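Local structure of GRAS family transcription factor containing protein, expressed (Oryza sativa Japonica Group, 5HYZ) at residues L5-A16 against F251-L259; S260-V271 against A362-T370. The protein probably acts as a dimeric transcription factor in plant development and abiotic stress resistance, binding DNA through the GRAS domain that makes up this chain. All coordinates share one frame; numbering follows the deposited sequence.

Contact 1. Residues L5-A16 against F251-L259; sequences LQSLLSCSRAAA and FVDRFANAL
The Phe-255 side chain leaves its helix with CG anti to the backbone N (chi1 -171°), which lays one ring face against Ser-12 of helix 5-16. Ser-12 CB sits 3.5 Å above the centroid of the Phe-255 ring, almost along the ring normal, a CH-pi contact. Its hydroxyl, held between backbone N and carbonyl carbon (chi1 64°), bends back to donate to Leu-9 O at 2.7 Å, in the carbonyl plane and on a lone pair; Leu-9 O also accepts the backbone N-H of Arg-13, the ordinary i to i+4 helix bond, so two donors share it. A water donates to both Ser-12 OG and Val-252 O, giving the two helices a polar link beside the ring. At the rim of the same ring, Leu-8 CG meets Phe-255 CZ at 3.7 Å, close to the ring plane. The helices run antiparallel, 166° between their directions and 9.6 Å apart at closest approach, as neighbours in the helical bundle of the GRAS domain; helix 39-57 packs against both, its Phe-47 edge-to-face with Phe-255 and its Leu-43 on Leu-5 and Leu-259. Leu-259 inserts between Leu-8 and Leu-9: its CD1 faces Leu-8 CD2, while its CD2 lies 3.7 Å from Leu-9 CG. Leu-9 CD2 also rests on Ala-256, against its CA and CB. At the other end Phe-251 turns its edge to Ser-12 O, and its ring has a cation-pi partner in Arg-54. Ala-16 CB presses on Val-252 CG2 at 3.4 Å, tighter than usual carbon contact, and the aliphatic Arg-13 CG crosses Val-252 CG1 at 4.1 Å.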
# COMPACT_ATOMS: atom_id res chain seq x y z
N LEU A 5 4.48 -12.82 31.08
CA LEU A 5 3.56 -11.69 31.23
C LEU A 5 2.69 -11.83 32.48
O LEU A 5 2.41 -10.86 33.16
CB LEU A 5 2.69 -11.58 29.97
CG LEU A 5 3.51 -11.33 28.70
CD1 LEU A 5 2.58 -11.16 27.49
CD2 LEU A 5 4.46 -10.13 28.84
N GLN A 6 2.26 -13.05 32.79
CA GLN A 6 1.52 -13.21 34.05
C GLN A 6 2.42 -12.87 35.25
O GLN A 6 1.99 -12.26 36.23
CB GLN A 6 0.97 -14.65 34.18
CG GLN A 6 -0.29 -14.94 33.31
CD GLN A 6 -1.42 -13.90 33.50
OE1 GLN A 6 -1.93 -13.69 34.60
NE2 GLN A 6 -1.80 -13.24 32.40
N SER A 7 3.68 -13.26 35.17
CA SER A 7 4.62 -12.89 36.25
C SER A 7 4.79 -11.39 36.34
O SER A 7 4.80 -10.83 37.42
CB SER A 7 5.97 -13.56 36.05
OG SER A 7 5.78 -14.96 35.94
N LEU A 8 4.91 -10.72 35.19
CA LEU A 8 4.94 -9.26 35.19
C LEU A 8 3.72 -8.61 35.85
O LEU A 8 3.83 -7.69 36.65
CB LEU A 8 5.06 -8.80 33.75
CG LEU A 8 5.52 -7.39 33.50
CD1 LEU A 8 6.72 -7.00 34.32
CD2 LEU A 8 5.85 -7.34 32.03
N LEU A 9 2.54 -9.09 35.49
CA LEU A 9 1.32 -8.59 36.10
C LEU A 9 1.31 -8.80 37.64
O LEU A 9 0.98 -7.88 38.40
CB LEU A 9 0.10 -9.25 35.44
CG LEU A 9 -0.19 -8.80 33.98
CD1 LEU A 9 -1.12 -9.81 33.31
CD2 LEU A 9 -0.78 -7.35 33.93
N SER A 10 1.72 -9.98 38.10
CA SER A 10 1.78 -10.13 39.57
C SER A 10 2.79 -9.19 40.17
O SER A 10 2.58 -8.69 41.27
CB SER A 10 2.08 -11.57 40.02
OG SER A 10 2.93 -12.20 39.11
N CYS A 11 3.89 -8.94 39.46
CA CYS A 11 4.82 -7.92 39.93
C CYS A 11 4.15 -6.57 40.12
O CYS A 11 4.32 -5.93 41.15
CB CYS A 11 6.02 -7.76 38.96
SG CYS A 11 7.24 -9.09 39.12
N SER A 12 3.39 -6.11 39.12
CA SER A 12 2.78 -4.78 39.27
C SER A 12 1.82 -4.75 40.47
O SER A 12 1.74 -3.75 41.19
CB SER A 12 2.00 -4.37 37.99
OG SER A 12 0.91 -5.23 37.73
N ARG A 13 1.13 -5.87 40.69
CA ARG A 13 0.16 -5.90 41.79
C ARG A 13 0.89 -5.84 43.13
O ARG A 13 0.54 -5.07 44.00
CB ARG A 13 -0.71 -7.15 41.72
CG ARG A 13 -1.65 -7.13 40.51
CD ARG A 13 -2.75 -8.15 40.61
NE ARG A 13 -2.25 -9.51 40.53
CZ ARG A 13 -2.03 -10.16 39.41
NH1 ARG A 13 -2.28 -9.58 38.24
NH2 ARG A 13 -1.57 -11.42 39.44
N ALA A 14 1.92 -6.66 43.27
CA ALA A 14 2.77 -6.64 44.48
C ALA A 14 3.34 -5.27 44.72
O ALA A 14 3.37 -4.79 45.85
CB ALA A 14 3.89 -7.67 44.35
N ALA A 15 3.78 -4.61 43.65
CA ALA A 15 4.39 -3.30 43.78
C ALA A 15 3.43 -2.29 44.40
O ALA A 15 3.83 -1.42 45.17
CB ALA A 15 4.89 -2.79 42.38
N ALA A 16 2.16 -2.42 44.03
CA ALA A 16 1.18 -1.43 44.48
C ALA A 16 0.66 -1.70 45.92
O ALA A 16 -0.08 -0.89 46.46
CB ALA A 16 0.00 -1.36 43.50
N PHE A 251 -2.79 2.99 38.87
CA PHE A 251 -1.61 2.32 38.33
C PHE A 251 -1.82 0.86 37.99
O PHE A 251 -1.42 0.43 36.93
CB PHE A 251 -0.42 2.42 39.30
CG PHE A 251 0.72 1.53 38.91
CD1 PHE A 251 1.56 1.89 37.86
CD2 PHE A 251 0.94 0.33 39.58
CE1 PHE A 251 2.64 1.04 37.48
CE2 PHE A 251 2.00 -0.51 39.21
CZ PHE A 251 2.85 -0.13 38.16
N VAL A 252 -2.42 0.06 38.86
CA VAL A 252 -2.51 -1.37 38.53
C VAL A 252 -3.37 -1.65 37.27
O VAL A 252 -3.03 -2.48 36.39
CB VAL A 252 -3.08 -2.20 39.71
CG1 VAL A 252 -3.42 -3.61 39.28
CG2 VAL A 252 -2.08 -2.20 40.90
N ASP A 253 -4.49 -0.92 37.16
CA ASP A 253 -5.32 -1.00 35.94
C ASP A 253 -4.59 -0.47 34.71
O ASP A 253 -4.70 -1.07 33.63
CB ASP A 253 -6.64 -0.23 36.11
CG ASP A 253 -7.60 -0.93 37.05
OD1 ASP A 253 -7.71 -2.16 36.94
OD2 ASP A 253 -8.23 -0.25 37.88
N ARG A 254 -3.87 0.65 34.85
CA ARG A 254 -3.16 1.21 33.68
C ARG A 254 -2.12 0.25 33.22
O ARG A 254 -1.92 0.09 32.03
CB ARG A 254 -2.44 2.53 33.94
CG ARG A 254 -3.29 3.77 34.12
CD ARG A 254 -2.48 5.04 33.84
NE ARG A 254 -1.15 5.12 34.48
CZ ARG A 254 -0.95 5.39 35.77
NH1 ARG A 254 -1.98 5.58 36.61
NH2 ARG A 254 0.29 5.47 36.25
N PHE A 255 -1.40 -0.33 34.17
CA PHE A 255 -0.38 -1.33 33.80
C PHE A 255 -0.98 -2.50 33.06
O PHE A 255 -0.45 -2.92 32.02
CB PHE A 255 0.38 -1.76 35.09
CG PHE A 255 1.59 -2.63 34.83
CD1 PHE A 255 1.41 -3.97 34.47
CD2 PHE A 255 2.87 -2.12 35.00
CE1 PHE A 255 2.50 -4.79 34.27
CE2 PHE A 255 3.98 -2.93 34.79
CZ PHE A 255 3.79 -4.27 34.43
N ALA A 256 -2.09 -3.05 33.56
CA ALA A 256 -2.73 -4.14 32.84
C ALA A 256 -3.25 -3.75 31.41
O ALA A 256 -3.10 -4.51 30.46
CB ALA A 256 -3.89 -4.70 33.68
N ASN A 257 -3.87 -2.57 31.33
CA ASN A 257 -4.42 -2.08 30.06
C ASN A 257 -3.29 -1.90 29.03
O ASN A 257 -3.37 -2.31 27.87
CB ASN A 257 -5.12 -0.73 30.32
CG ASN A 257 -6.40 -0.86 31.15
OD1 ASN A 257 -6.86 -1.97 31.38
ND2 ASN A 257 -6.96 0.26 31.63
N ALA A 258 -2.23 -1.24 29.48
CA ALA A 258 -1.07 -0.97 28.64
C ALA A 258 -0.42 -2.27 28.20
O ALA A 258 -0.07 -2.43 27.04
CB ALA A 258 -0.04 -0.03 29.38
N LEU A 259 -0.27 -3.22 29.12
CA LEU A 259 0.39 -4.48 28.76
C LEU A 259 -0.37 -5.23 27.69
O LEU A 259 0.19 -5.73 26.74
CB LEU A 259 0.58 -5.38 29.99
CG LEU A 259 1.51 -6.57 29.73
CD1 LEU A 259 2.96 -6.09 29.53
CD2 LEU A 259 1.39 -7.51 30.91
O HOH W 1 -1.68 -4.88 36.52

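Contact 2. Residues S260-V271 against A362-T370; sequences SYYRSLFESLDV and AWEKRPLLT
A beta hairpin of the predicted SAW region, tightened by a type I' turn from Trp-363 to Arg-366, packs against helix 260-271 where the helical bundle meets the Rossmann-like part of the GRAS domain. Strand 366-368 crosses the helix nearly at right angles, its axis 9.2 Å away. Trp-363 lies over the helix: Ser-268 CB stands 3.8 Å from the centroid of the six-membered ring of Trp-363, a CH-pi contact over the face, and Ser-264 O is above the same face nearer the rim. The indole edge is used as well. Trp-363 NE1 donates to Glu-267 OE1 at 3.1 Å, with an N-H...O angle of 150°; the oxygen lies near the indole plane and is met on its anti side. Val-271 CG2 touches Trp-363 CH2 farther along the rim, and Tyr-349 packs edge-to-face with the indole. Ser-268 OG donates to Leu-265 O and also bonds to Tyr-89, two bonds that probably hold the serine in place under the ring. Glu-267 OE1 comes within 3.9 Å of Glu-364 OE2, a like-charge approach that Arg-263, close to the other Glu-267 oxygen, probably eases.

Leu-368, with CG anti to the carbonyl carbon (chi1 -66°), sends both methyls to the helix: CD2 to Ser-264 CB and Tyr-261 CD1, CD1 to Leu-265 CD2. Tyr-261 CD1 lies over one face of the Arg-366 guanidinium, the ring and guanidinium planes 69° apart, and Arg-366 NH2 comes 3.6 Å from Tyr-261 CB. Ser-264 OG lies 3.3 Å from Arg-366 CG, and a water 2.7 Å from Ser-264 OG joins this hydroxyl to Trp-363 O, to which it donates at 2.9 Å.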
# COMPACT_ATOMS: atom_id res chain seq x y z
N SER A 260 -1.70 -5.26 27.82
CA SER A 260 -2.50 -5.95 26.80
C SER A 260 -2.46 -5.25 25.42
O SER A 260 -2.27 -5.87 24.35
CB SER A 260 -3.94 -6.04 27.30
OG SER A 260 -4.76 -6.40 26.21
N TYR A 261 -2.61 -3.93 25.46
CA TYR A 261 -2.51 -3.11 24.24
C TYR A 261 -1.15 -3.27 23.51
O TYR A 261 -1.06 -3.58 22.29
CB TYR A 261 -2.76 -1.66 24.65
CG TYR A 261 -2.54 -0.64 23.57
CD1 TYR A 261 -3.44 -0.47 22.49
CD2 TYR A 261 -1.45 0.17 23.63
CE1 TYR A 261 -3.16 0.49 21.51
CE2 TYR A 261 -1.21 1.13 22.68
CZ TYR A 261 -2.05 1.27 21.63
OH TYR A 261 -1.66 2.27 20.77
N TYR A 262 -0.06 -3.08 24.25
CA TYR A 262 1.25 -3.19 23.63
C TYR A 262 1.57 -4.64 23.23
O TYR A 262 2.31 -4.87 22.29
CB TYR A 262 2.33 -2.57 24.56
CG TYR A 262 2.34 -1.07 24.38
CD1 TYR A 262 2.83 -0.49 23.22
CD2 TYR A 262 1.76 -0.23 25.35
CE1 TYR A 262 2.76 0.88 23.02
CE2 TYR A 262 1.72 1.12 25.17
CZ TYR A 262 2.22 1.66 23.98
OH TYR A 262 2.14 3.01 23.76
N ARG A 263 1.00 -5.62 23.93
CA ARG A 263 1.20 -7.01 23.48
C ARG A 263 0.69 -7.18 22.04
O ARG A 263 1.39 -7.71 21.18
CB ARG A 263 0.48 -8.01 24.39
CG ARG A 263 0.85 -9.47 24.05
CD ARG A 263 -0.06 -10.51 24.68
NE ARG A 263 -1.41 -10.49 24.10
CZ ARG A 263 -2.40 -11.29 24.46
NH1 ARG A 263 -2.23 -12.22 25.42
NH2 ARG A 263 -3.59 -11.17 23.87
N SER A 264 -0.51 -6.66 21.78
CA SER A 264 -1.02 -6.72 20.39
C SER A 264 -0.11 -5.97 19.40
O SER A 264 0.21 -6.52 18.33
CB SER A 264 -2.46 -6.16 20.31
OG SER A 264 -3.25 -6.82 21.26
N LEU A 265 0.30 -4.73 19.73
CA LEU A 265 1.22 -4.00 18.84
C LEU A 265 2.54 -4.77 18.55
O LEU A 265 3.03 -4.85 17.39
CB LEU A 265 1.61 -2.63 19.40
CG LEU A 265 0.51 -1.57 19.33
CD1 LEU A 265 0.94 -0.33 20.08
CD2 LEU A 265 0.22 -1.26 17.84
N PHE A 266 3.14 -5.29 19.63
CA PHE A 266 4.41 -6.03 19.49
C PHE A 266 4.23 -7.25 18.61
O PHE A 266 5.11 -7.54 17.78
CB PHE A 266 4.98 -6.43 20.87
CG PHE A 266 5.82 -5.34 21.51
CD1 PHE A 266 5.25 -4.11 21.84
CD2 PHE A 266 7.17 -5.54 21.79
CE1 PHE A 266 6.01 -3.10 22.41
CE2 PHE A 266 7.94 -4.54 22.37
CZ PHE A 266 7.37 -3.33 22.69
N GLU A 267 3.13 -7.98 18.80
CA GLU A 267 2.84 -9.14 17.97
C GLU A 267 2.66 -8.77 16.48
O GLU A 267 3.18 -9.47 15.58
CB GLU A 267 1.62 -9.87 18.46
CG GLU A 267 1.83 -10.67 19.72
CD GLU A 267 0.55 -11.30 20.25
OE1 GLU A 267 -0.42 -11.41 19.44
OE2 GLU A 267 0.49 -11.67 21.47
N SER A 268 1.97 -7.67 16.22
CA SER A 268 1.81 -7.24 14.80
C SER A 268 3.16 -6.83 14.17
O SER A 268 3.38 -6.99 12.98
CB SER A 268 0.78 -6.12 14.71
OG SER A 268 1.30 -4.90 15.17
N LEU A 269 4.09 -6.32 14.97
CA LEU A 269 5.42 -6.07 14.41
C LEU A 269 6.13 -7.38 14.10
O LEU A 269 6.91 -7.45 13.14
CB LEU A 269 6.30 -5.26 15.38
CG LEU A 269 5.99 -3.77 15.57
CD1 LEU A 269 7.16 -3.06 16.27
CD2 LEU A 269 5.67 -3.12 14.25
N ASP A 270 5.91 -8.39 14.93
CA ASP A 270 6.62 -9.67 14.79
C ASP A 270 6.27 -10.38 13.51
O ASP A 270 7.09 -11.10 12.93
CB ASP A 270 6.28 -10.61 15.94
CG ASP A 270 7.21 -11.82 16.00
OD1 ASP A 270 8.43 -11.61 15.94
OD2 ASP A 270 6.71 -12.96 16.09
N VAL A 271 5.01 -10.26 13.10
CA VAL A 271 4.62 -10.96 11.88
C VAL A 271 5.17 -10.21 10.66
O VAL A 271 5.39 -10.80 9.60
CB VAL A 271 3.06 -11.15 11.82
CG1 VAL A 271 2.62 -11.67 10.49
CG2 VAL A 271 2.61 -12.11 12.91
N ALA A 362 -8.40 -3.85 14.60
CA ALA A 362 -8.04 -4.76 15.68
C ALA A 362 -6.99 -5.78 15.32
O ALA A 362 -6.82 -6.13 14.15
CB ALA A 362 -9.34 -5.49 16.14
N TRP A 363 -6.26 -6.26 16.34
CA TRP A 363 -5.32 -7.36 16.18
C TRP A 363 -5.81 -8.52 17.05
O TRP A 363 -6.02 -8.31 18.25
CB TRP A 363 -3.89 -6.96 16.59
CG TRP A 363 -2.94 -8.11 16.47
CD1 TRP A 363 -2.58 -8.98 17.48
CD2 TRP A 363 -2.21 -8.55 15.29
NE1 TRP A 363 -1.69 -9.92 17.01
CE2 TRP A 363 -1.43 -9.68 15.68
CE3 TRP A 363 -2.11 -8.09 13.97
CZ2 TRP A 363 -0.61 -10.35 14.78
CZ3 TRP A 363 -1.30 -8.75 13.09
CH2 TRP A 363 -0.55 -9.88 13.50
N GLU A 364 -6.04 -9.69 16.44
CA GLU A 364 -6.62 -10.83 17.21
C GLU A 364 -7.85 -10.40 18.01
O GLU A 364 -7.99 -10.69 19.19
CB GLU A 364 -5.56 -11.45 18.14
CG GLU A 364 -5.66 -12.97 18.24
CD GLU A 364 -4.31 -13.58 18.57
OE1 GLU A 364 -3.73 -14.26 17.69
OE2 GLU A 364 -3.82 -13.36 19.71
N LYS A 365 -8.71 -9.66 17.33
CA LYS A 365 -9.98 -9.14 17.82
C LYS A 365 -9.91 -8.11 18.94
O LYS A 365 -10.94 -7.70 19.45
CB LYS A 365 -10.86 -10.32 18.25
CG LYS A 365 -11.01 -11.28 17.06
CD LYS A 365 -12.35 -12.07 17.10
CE LYS A 365 -12.34 -13.18 16.03
NZ LYS A 365 -11.97 -12.65 14.66
N ARG A 366 -8.72 -7.61 19.23
CA ARG A 366 -8.52 -6.55 20.20
C ARG A 366 -8.36 -5.21 19.45
O ARG A 366 -7.40 -5.05 18.74
CB ARG A 366 -7.28 -6.87 21.05
CG ARG A 366 -6.39 -5.74 21.70
CD ARG A 366 -7.16 -4.61 22.31
NE ARG A 366 -6.46 -3.81 23.32
CZ ARG A 366 -6.94 -2.63 23.70
NH1 ARG A 366 -8.06 -2.18 23.11
NH2 ARG A 366 -6.36 -1.90 24.65
N PRO A 367 -9.29 -4.29 19.65
CA PRO A 367 -9.28 -2.98 18.96
C PRO A 367 -8.00 -2.24 19.30
O PRO A 367 -7.67 -2.19 20.49
CB PRO A 367 -10.51 -2.26 19.56
CG PRO A 367 -11.37 -3.33 20.11
CD PRO A 367 -10.51 -4.49 20.45
N LEU A 368 -7.30 -1.67 18.32
CA LEU A 368 -6.07 -0.95 18.59
C LEU A 368 -6.13 0.50 18.18
O LEU A 368 -5.57 1.37 18.88
CB LEU A 368 -4.89 -1.58 17.87
CG LEU A 368 -4.50 -2.98 18.33
CD1 LEU A 368 -3.27 -3.44 17.58
CD2 LEU A 368 -4.28 -3.05 19.88
N LEU A 369 -6.78 0.75 17.04
CA LEU A 369 -6.77 2.18 16.49
C LEU A 369 -8.19 2.46 16.06
O LEU A 369 -8.74 1.74 15.21
CB LEU A 369 -5.83 2.31 15.29
CG LEU A 369 -5.37 3.76 15.03
CD1 LEU A 369 -4.31 3.73 13.97
CD2 LEU A 369 -6.48 4.62 14.54
N THR A 370 -8.82 3.46 16.64
CA THR A 370 -10.24 3.71 16.43
C THR A 370 -10.50 5.03 15.72
O THR A 370 -9.90 6.05 16.07
CB THR A 370 -10.91 3.69 17.80
OG1 THR A 370 -10.56 2.42 18.40
CG2 THR A 370 -12.40 3.82 17.73
O HOH W 2 -4.42 -9.16 20.56
O HOH W 3 -0.70 -12.90 17.57

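Overall arrangement
Contacts 1 and 2 follow each other along one helix, 251-272: its first part packs on helix 5-16, its second on the hairpin of residues 362-370. Their centres are about 18 Å apart, and they meet where Leu-5 CD1 packs on Arg-263 CD at 3.9 Å. Helix 39-57 spans the two, since its Leu-43 also reaches Tyr-262 and Arg-263 beside contact 2. Helix 251-272 thus joins an N-terminal helix in the predicted leucine-repeat region to the C-terminal strands of the predicted SAW region. The centre of contact 1 is about 24 Å from that of the chain, the centre of contact 2 about 14 Å.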